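PDB 7E6G: putative GGDEF domain protein from Pseudomonas aeruginosa, which probably catalyses the condensation of two GTP molecules into the second messenger cyclic di-GMP, releasing two diphosphates, with magnesium as cofactor. Local coordinates for residues T222-R231 against R255-L263. Residues are numbered along the deposited sequence; the frame is centred on the assembly and turned at random.
Sequences TASVGVTEHR and RDKCVFAAL. With G2P (phosphomethylphosphonic acid guanylate ester), chain H.
A chi1 of 47° tucks CG1 of Val227 in over its own backbone, while Phe260 holds CG anti to its carbonyl carbon (chi1 -66°) and a chi2 of 73° turns the ring face to that methyl; with the two residues side by side in register, CG1 lies over the ring in a CH-pi contact, 3.3 Å from the Phe260 centroid. Val225 adopts the same rotamer, and its CG1 rests against Cys258 CB. Leu200 and Arg204 of helix 193-208 pack on this side of the sheet.

Beneath these side chains the strands run parallel. Lys257 O accepts from Val225 N at 3.0 Å, Val225 O from Val259 N, Val259 O from Val227 N at 3.0 Å, and Val227 O from Ala261 N. This pairing closes the beta-alpha-beta unit of the GGDEF domain, with helix 236-252 as the crossover and 258-260 as an outermost strand of the chain's main sheet.

At the N-terminal end of 255-263, beside the start of 222-231, Arg255 donates hydrogen bonds from NE to O2G and from NH2 to O3G (3.1 Å) of the G2P terminal phosphate. Nearby, Ser224 OG lies 3.5 Å from Arg255 CA and is hydrogen-bonded to Asp141. One water bridges Ala223 N and Asp256 OD1, a carboxylate oxygen also salt-bridged to Arg208.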
ATOM      1  N   THR A 222      -8.515 -40.771  41.854  1.00 28.87           N
ATOM      2  CA  THR A 222      -9.102 -41.584  40.813  1.00 31.46           C
ATOM      3  C   THR A 222     -10.258 -40.810  40.205  1.00 33.84           C
ATOM      4  O   THR A 222     -10.763 -39.841  40.788  1.00 30.40           O
ATOM      5  CB  THR A 222      -9.596 -42.925  41.352  1.00 32.62           C
ATOM      6  OG1 THR A 222     -10.530 -42.675  42.407  1.00 32.32           O
ATOM      7  CG2 THR A 222      -8.429 -43.777  41.873  1.00 23.95           C
ATOM      8  N   ALA A 223     -10.668 -41.240  39.016  1.00 34.20           N
ATOM      9  CA  ALA A 223     -11.841 -40.682  38.366  1.00 30.95           C
ATOM     10  C   ALA A 223     -12.754 -41.810  37.923  1.00 32.42           C
ATOM     11  O   ALA A 223     -12.283 -42.865  37.480  1.00 35.66           O
ATOM     12  CB  ALA A 223     -11.459 -39.826  37.154  1.00 35.14           C
ATOM     13  N   SER A 224     -14.055 -41.585  38.044  1.00 33.09           N
ATOM     14  CA  SER A 224     -15.032 -42.407  37.347  1.00 29.33           C
ATOM     15  C   SER A 224     -15.218 -41.843  35.948  1.00 36.12           C
ATOM     16  O   SER A 224     -15.016 -40.647  35.721  1.00 39.44           O
ATOM     17  CB  SER A 224     -16.356 -42.418  38.102  1.00 34.03           C
ATOM     18  OG  SER A 224     -16.187 -42.951  39.406  1.00 32.44           O
ATOM     19  N   VAL A 225     -15.575 -42.703  34.997  1.00 34.57           N
ATOM     20  CA  VAL A 225     -15.809 -42.207  33.642  1.00 35.30           C
ATOM     21  C   VAL A 225     -16.845 -43.069  32.937  1.00 36.26           C
ATOM     22  O   VAL A 225     -16.816 -44.299  33.013  1.00 40.32           O
ATOM     23  CB  VAL A 225     -14.497 -42.094  32.832  1.00 34.65           C
ATOM     24  CG1 VAL A 225     -13.680 -43.319  32.976  1.00 34.12           C
ATOM     25  CG2 VAL A 225     -14.794 -41.786  31.343  1.00 33.14           C
ATOM     26  N   GLY A 226     -17.783 -42.408  32.273  1.00 40.24           N
ATOM     27  CA  GLY A 226     -18.786 -43.070  31.450  1.00 38.92           C
ATOM     28  C   GLY A 226     -18.529 -42.689  30.002  1.00 37.54           C
ATOM     29  O   GLY A 226     -18.307 -41.514  29.701  1.00 34.67           O
ATOM     30  N   VAL A 227     -18.512 -43.678  29.114  1.00 34.72           N
ATOM     31  CA  VAL A 227     -18.223 -43.379  27.718  1.00 40.30           C
ATOM     32  C   VAL A 227     -19.300 -43.983  26.820  1.00 43.43           C
ATOM     33  O   VAL A 227     -19.841 -45.060  27.109  1.00 46.08           O
ATOM     34  CB  VAL A 227     -16.794 -43.824  27.322  1.00 34.44           C
ATOM     35  CG1 VAL A 227     -16.505 -45.219  27.802  1.00 44.12           C
ATOM     36  CG2 VAL A 227     -16.557 -43.675  25.845  1.00 42.42           C
ATOM     37  N   THR A 228     -19.664 -43.231  25.772  1.00 34.94           N
ATOM     38  CA  THR A 228     -20.576 -43.686  24.735  1.00 42.20           C
ATOM     39  C   THR A 228     -20.076 -43.292  23.358  1.00 41.89           C
ATOM     40  O   THR A 228     -19.191 -42.450  23.194  1.00 37.41           O
ATOM     41  CB  THR A 228     -21.993 -43.115  24.862  1.00 45.07           C
ATOM     42  OG1 THR A 228     -22.872 -43.906  24.054  1.00 51.37           O
ATOM     43  CG2 THR A 228     -22.047 -41.687  24.337  1.00 40.84           C
ATOM     44  N   GLU A 229     -20.697 -43.907  22.362  1.00 48.15           N
ATOM     45  CA  GLU A 229     -20.537 -43.526  20.970  1.00 49.94           C
ATOM     46  C   GLU A 229     -21.745 -42.726  20.508  1.00 48.77           C
ATOM     47  O   GLU A 229     -22.881 -42.966  20.930  1.00 45.10           O
ATOM     48  CB  GLU A 229     -20.392 -44.747  20.080  1.00 45.06           C
ATOM     49  CG  GLU A 229     -19.834 -44.430  18.734  1.00 54.81           C
ATOM     50  CD  GLU A 229     -19.681 -45.673  17.906  1.00 68.57           C
ATOM     51  OE1 GLU A 229     -19.388 -45.552  16.695  1.00 77.10           O
ATOM     52  OE2 GLU A 229     -19.814 -46.775  18.486  1.00 66.08           O
ATOM     53  N   HIS A 230     -21.499 -41.774  19.629  1.00 41.94           N
ATOM     54  CA  HIS A 230     -22.617 -41.043  19.071  1.00 48.46           C
ATOM     55  C   HIS A 230     -23.424 -41.932  18.125  1.00 52.22           C
ATOM     56  O   HIS A 230     -22.886 -42.453  17.141  1.00 51.53           O
ATOM     57  CB  HIS A 230     -22.149 -39.808  18.331  1.00 45.68           C
ATOM     58  CG  HIS A 230     -23.260 -39.153  17.592  1.00 48.25           C
ATOM     59  ND1 HIS A 230     -24.369 -38.653  18.238  1.00 47.51           N
ATOM     60  CD2 HIS A 230     -23.485 -38.993  16.269  1.00 46.29           C
ATOM     61  CE1 HIS A 230     -25.212 -38.171  17.345  1.00 48.25           C
ATOM     62  NE2 HIS A 230     -24.699 -38.364  16.142  1.00 48.87           N
ATOM     63  N   ARG A 231     -24.719 -42.076  18.405  1.00 49.57           N
ATOM     64  CA  ARG A 231     -25.639 -42.815  17.548  1.00 48.76           C
ATOM     65  C   ARG A 231     -26.291 -41.851  16.559  1.00 49.63           C
ATOM     66  O   ARG A 231     -26.911 -40.867  16.969  1.00 56.71           O
ATOM     67  CB  ARG A 231     -26.688 -43.522  18.403  1.00 43.40           C
ATOM     68  CG  ARG A 231     -26.053 -44.394  19.488  1.00 49.37           C
ATOM     69  CD  ARG A 231     -27.073 -45.007  20.455  1.00 52.17           C
ATOM     70  NE  ARG A 231     -26.410 -45.722  21.549  1.00 59.72           N
ATOM     71  CZ  ARG A 231     -27.041 -46.323  22.558  1.00 64.93           C
ATOM     72  NH1 ARG A 231     -28.374 -46.308  22.625  1.00 57.72           N
ATOM     73  NH2 ARG A 231     -26.331 -46.942  23.497  1.00 56.89           N
ATOM     74  N   ARG A 255     -16.477 -46.726  41.736  1.00 39.79           N
ATOM     75  CA  ARG A 255     -15.435 -45.717  41.498  1.00 45.80           C
ATOM     76  C   ARG A 255     -14.094 -46.274  41.009  1.00 41.08           C
ATOM     77  O   ARG A 255     -13.840 -47.476  41.090  1.00 42.31           O
ATOM     78  CB  ARG A 255     -15.237 -44.868  42.760  1.00 40.10           C
ATOM     79  CG  ARG A 255     -16.535 -44.156  43.137  1.00 44.76           C
ATOM     80  CD  ARG A 255     -16.387 -43.212  44.317  1.00 46.55           C
ATOM     81  NE  ARG A 255     -17.518 -42.281  44.428  1.00 56.34           N
ATOM     82  CZ  ARG A 255     -18.707 -42.578  44.963  1.00 54.42           C
ATOM     83  NH1 ARG A 255     -18.953 -43.806  45.429  1.00 44.33           N
ATOM     84  NH2 ARG A 255     -19.653 -41.640  45.022  1.00 47.40           N
ATOM     85  N   ASP A 256     -13.239 -45.398  40.469  1.00 38.59           N
ATOM     86  CA  ASP A 256     -12.109 -45.812  39.632  1.00 39.09           C
ATOM     87  C   ASP A 256     -12.559 -46.801  38.561  1.00 41.90           C
ATOM     88  O   ASP A 256     -11.808 -47.690  38.158  1.00 42.49           O
ATOM     89  CB  ASP A 256     -10.970 -46.404  40.465  1.00 41.94           C
ATOM     90  CG  ASP A 256      -9.604 -46.335  39.761  1.00 46.71           C
ATOM     91  OD1 ASP A 256      -9.509 -45.775  38.629  1.00 35.69           O
ATOM     92  OD2 ASP A 256      -8.623 -46.852  40.372  1.00 49.25           O
ATOM     93  N   LYS A 257     -13.795 -46.643  38.093  1.00 47.17           N
ATOM     94  CA  LYS A 257     -14.402 -47.517  37.104  1.00 45.88           C
ATOM     95  C   LYS A 257     -14.672 -46.720  35.837  1.00 44.72           C
ATOM     96  O   LYS A 257     -14.734 -45.488  35.851  1.00 40.73           O
ATOM     97  CB  LYS A 257     -15.718 -48.129  37.617  1.00 42.86           C
ATOM     98  CG  LYS A 257     -15.639 -49.594  37.964  1.00 48.98           C
ATOM     99  CD  LYS A 257     -15.155 -49.799  39.394  1.00 52.18           C
ATOM    100  CE  LYS A 257     -14.701 -51.239  39.655  1.00 54.87           C
ATOM    101  NZ  LYS A 257     -15.790 -52.238  39.365  1.00 60.90           N
ATOM    102  N   CYS A 258     -14.855 -47.444  34.739  1.00 44.02           N
ATOM    103  CA  CYS A 258     -15.143 -46.829  33.447  1.00 39.91           C
ATOM    104  C   CYS A 258     -16.150 -47.726  32.740  1.00 43.02           C
ATOM    105  O   CYS A 258     -15.789 -48.809  32.266  1.00 48.14           O
ATOM    106  CB  CYS A 258     -13.874 -46.660  32.629  1.00 40.76           C
ATOM    107  SG  CYS A 258     -14.170 -46.183  30.932  1.00 45.05           S
ATOM    108  N   VAL A 259     -17.406 -47.299  32.676  1.00 38.30           N
ATOM    109  CA  VAL A 259     -18.438 -48.125  32.066  1.00 43.85           C
ATOM    110  C   VAL A 259     -18.797 -47.567  30.693  1.00 40.24           C
ATOM    111  O   VAL A 259     -18.864 -46.349  30.484  1.00 34.97           O
ATOM    112  CB  VAL A 259     -19.681 -48.256  32.962  1.00 36.56           C
ATOM    113  CG1 VAL A 259     -19.274 -48.472  34.383  1.00 36.87           C
ATOM    114  CG2 VAL A 259     -20.571 -47.078  32.809  1.00 41.49           C
ATOM    115  N   PHE A 260     -18.973 -48.480  29.742  1.00 45.85           N
ATOM    116  CA  PHE A 260     -19.457 -48.199  28.403  1.00 44.81           C
ATOM    117  C   PHE A 260     -20.955 -48.473  28.348  1.00 47.70           C
ATOM    118  O   PHE A 260     -21.475 -49.333  29.064  1.00 46.67           O
ATOM    119  CB  PHE A 260     -18.719 -49.052  27.362  1.00 37.18           C
ATOM    120  CG  PHE A 260     -17.250 -48.717  27.224  1.00 41.82           C
ATOM    121  CD1 PHE A 260     -16.340 -49.077  28.218  1.00 46.08           C
ATOM    122  CD2 PHE A 260     -16.775 -48.045  26.102  1.00 40.33           C
ATOM    123  CE1 PHE A 260     -14.983 -48.766  28.100  1.00 39.72           C
ATOM    124  CE2 PHE A 260     -15.425 -47.737  25.967  1.00 40.14           C
ATOM    125  CZ  PHE A 260     -14.529 -48.094  26.971  1.00 44.83           C
ATOM    126  N   ALA A 261     -21.651 -47.690  27.524  1.00 59.66           N
ATOM    127  CA  ALA A 261     -23.046 -47.922  27.171  1.00 60.83           C
ATOM    128  C   ALA A 261     -23.121 -48.369  25.714  1.00 71.11           C
ATOM    129  O   ALA A 261     -22.472 -47.773  24.844  1.00 72.07           O
ATOM    130  CB  ALA A 261     -23.879 -46.651  27.375  1.00 47.45           C
ATOM    131  N   ALA A 262     -23.896 -49.423  25.444  1.00 74.46           N
ATOM    132  CA  ALA A 262     -24.162 -49.881  24.079  1.00 79.68           C
ATOM    133  C   ALA A 262     -25.668 -49.840  23.812  1.00 93.21           C
ATOM    134  O   ALA A 262     -26.440 -49.275  24.600  1.00 90.45           O
ATOM    135  CB  ALA A 262     -23.597 -51.284  23.834  1.00 87.78           C
ATOM    136  N   LEU A 263     -26.080 -50.439  22.692  1.00 96.19           N
ATOM    137  CA  LEU A 263     -27.483 -50.453  22.267  1.00 96.75           C
ATOM    138  C   LEU A 263     -27.935 -51.881  21.990  1.00108.15           C
ATOM    139  O   LEU A 263     -27.566 -52.464  20.953  1.00112.88           O
ATOM    140  CB  LEU A 263     -27.698 -49.576  21.033  1.00 89.70           C
ATOM    141  CG  LEU A 263     -29.128 -49.312  20.519  1.00 93.52           C
ATOM    142  CD1 LEU A 263     -29.583 -50.343  19.472  1.00105.25           C
ATOM    143  CD2 LEU A 263     -30.143 -49.211  21.660  1.00 87.33           C
TER
HETATM  144  PG  G2P H 302     -17.829 -38.458  44.230  1.00 53.82           P
HETATM  145  O1G G2P H 302     -17.902 -38.474  42.924  1.00 55.80           O
HETATM  146  O2G G2P H 302     -16.842 -39.171  44.686  1.00 50.12           O
HETATM  147  O3G G2P H 302     -18.983 -38.658  44.867  1.00 57.88           O
HETATM  148  O3B G2P H 302     -17.512 -36.974  44.423  1.00 58.26           O
HETATM  149  PB  G2P H 302     -17.083 -35.930  45.516  1.00 54.31           P
HETATM  150  O1B G2P H 302     -15.987 -35.468  44.997  1.00 47.71           O
HETATM  151  O2B G2P H 302     -16.993 -36.393  46.759  1.00 40.29           O
HETATM  152  C3A G2P H 302     -18.232 -34.646  45.671  1.00 66.09           C
HETATM  153  PA  G2P H 302     -18.930 -33.823  44.438  1.00 99.60           P
HETATM  154  O1A G2P H 302     -20.099 -34.214  45.082  1.00 68.26           O
HETATM  155  O2A G2P H 302     -18.263 -34.645  43.463  1.00 80.05           O
HETATM  156  O5' G2P H 302     -18.178 -32.700  45.050  1.00 65.18           O
HETATM  157  C5' G2P H 302     -17.018 -32.121  44.465  1.00 57.37           C
HETATM  158  C4' G2P H 302     -16.595 -30.865  45.159  1.00 53.55           C
HETATM  159  O4' G2P H 302     -16.142 -30.152  44.154  1.00 51.07           O
HETATM  160  C3' G2P H 302     -17.746 -30.072  45.478  1.00 56.69           C
HETATM  161  O3' G2P H 302     -17.795 -29.962  46.846  1.00 52.63           O
HETATM  162  C2' G2P H 302     -17.410 -28.801  44.803  1.00 54.30           C
HETATM  163  O2' G2P H 302     -17.686 -27.660  45.502  1.00 59.45           O
HETATM  164  C1' G2P H 302     -16.007 -28.935  44.644  1.00 46.62           C
HETATM  165  N9  G2P H 302     -15.499 -28.075  43.643  1.00 42.23           N
HETATM  166  C8  G2P H 302     -16.250 -27.744  42.646  1.00 47.15           C
HETATM  167  N7  G2P H 302     -15.614 -26.955  41.841  1.00 46.91           N
HETATM  168  C5  G2P H 302     -14.451 -26.779  42.295  1.00 40.59           C
HETATM  169  C6  G2P H 302     -13.435 -26.092  41.838  1.00 44.08           C
HETATM  170  O6  G2P H 302     -13.457 -25.451  40.837  1.00 38.34           O
HETATM  171  N1  G2P H 302     -12.263 -26.095  42.548  1.00 46.94           N
HETATM  172  C2  G2P H 302     -12.210 -26.794  43.696  1.00 38.17           C
HETATM  173  N2  G2P H 302     -11.147 -26.788  44.310  1.00 40.32           N
HETATM  174  N3  G2P H 302     -13.272 -27.462  44.115  1.00 35.70           N
HETATM  175  C4  G2P H 302     -14.376 -27.485  43.417  1.00 43.98           C
HETATM  176  O   HOH W   1      -8.693 -43.101  37.661  1.00 38.19           O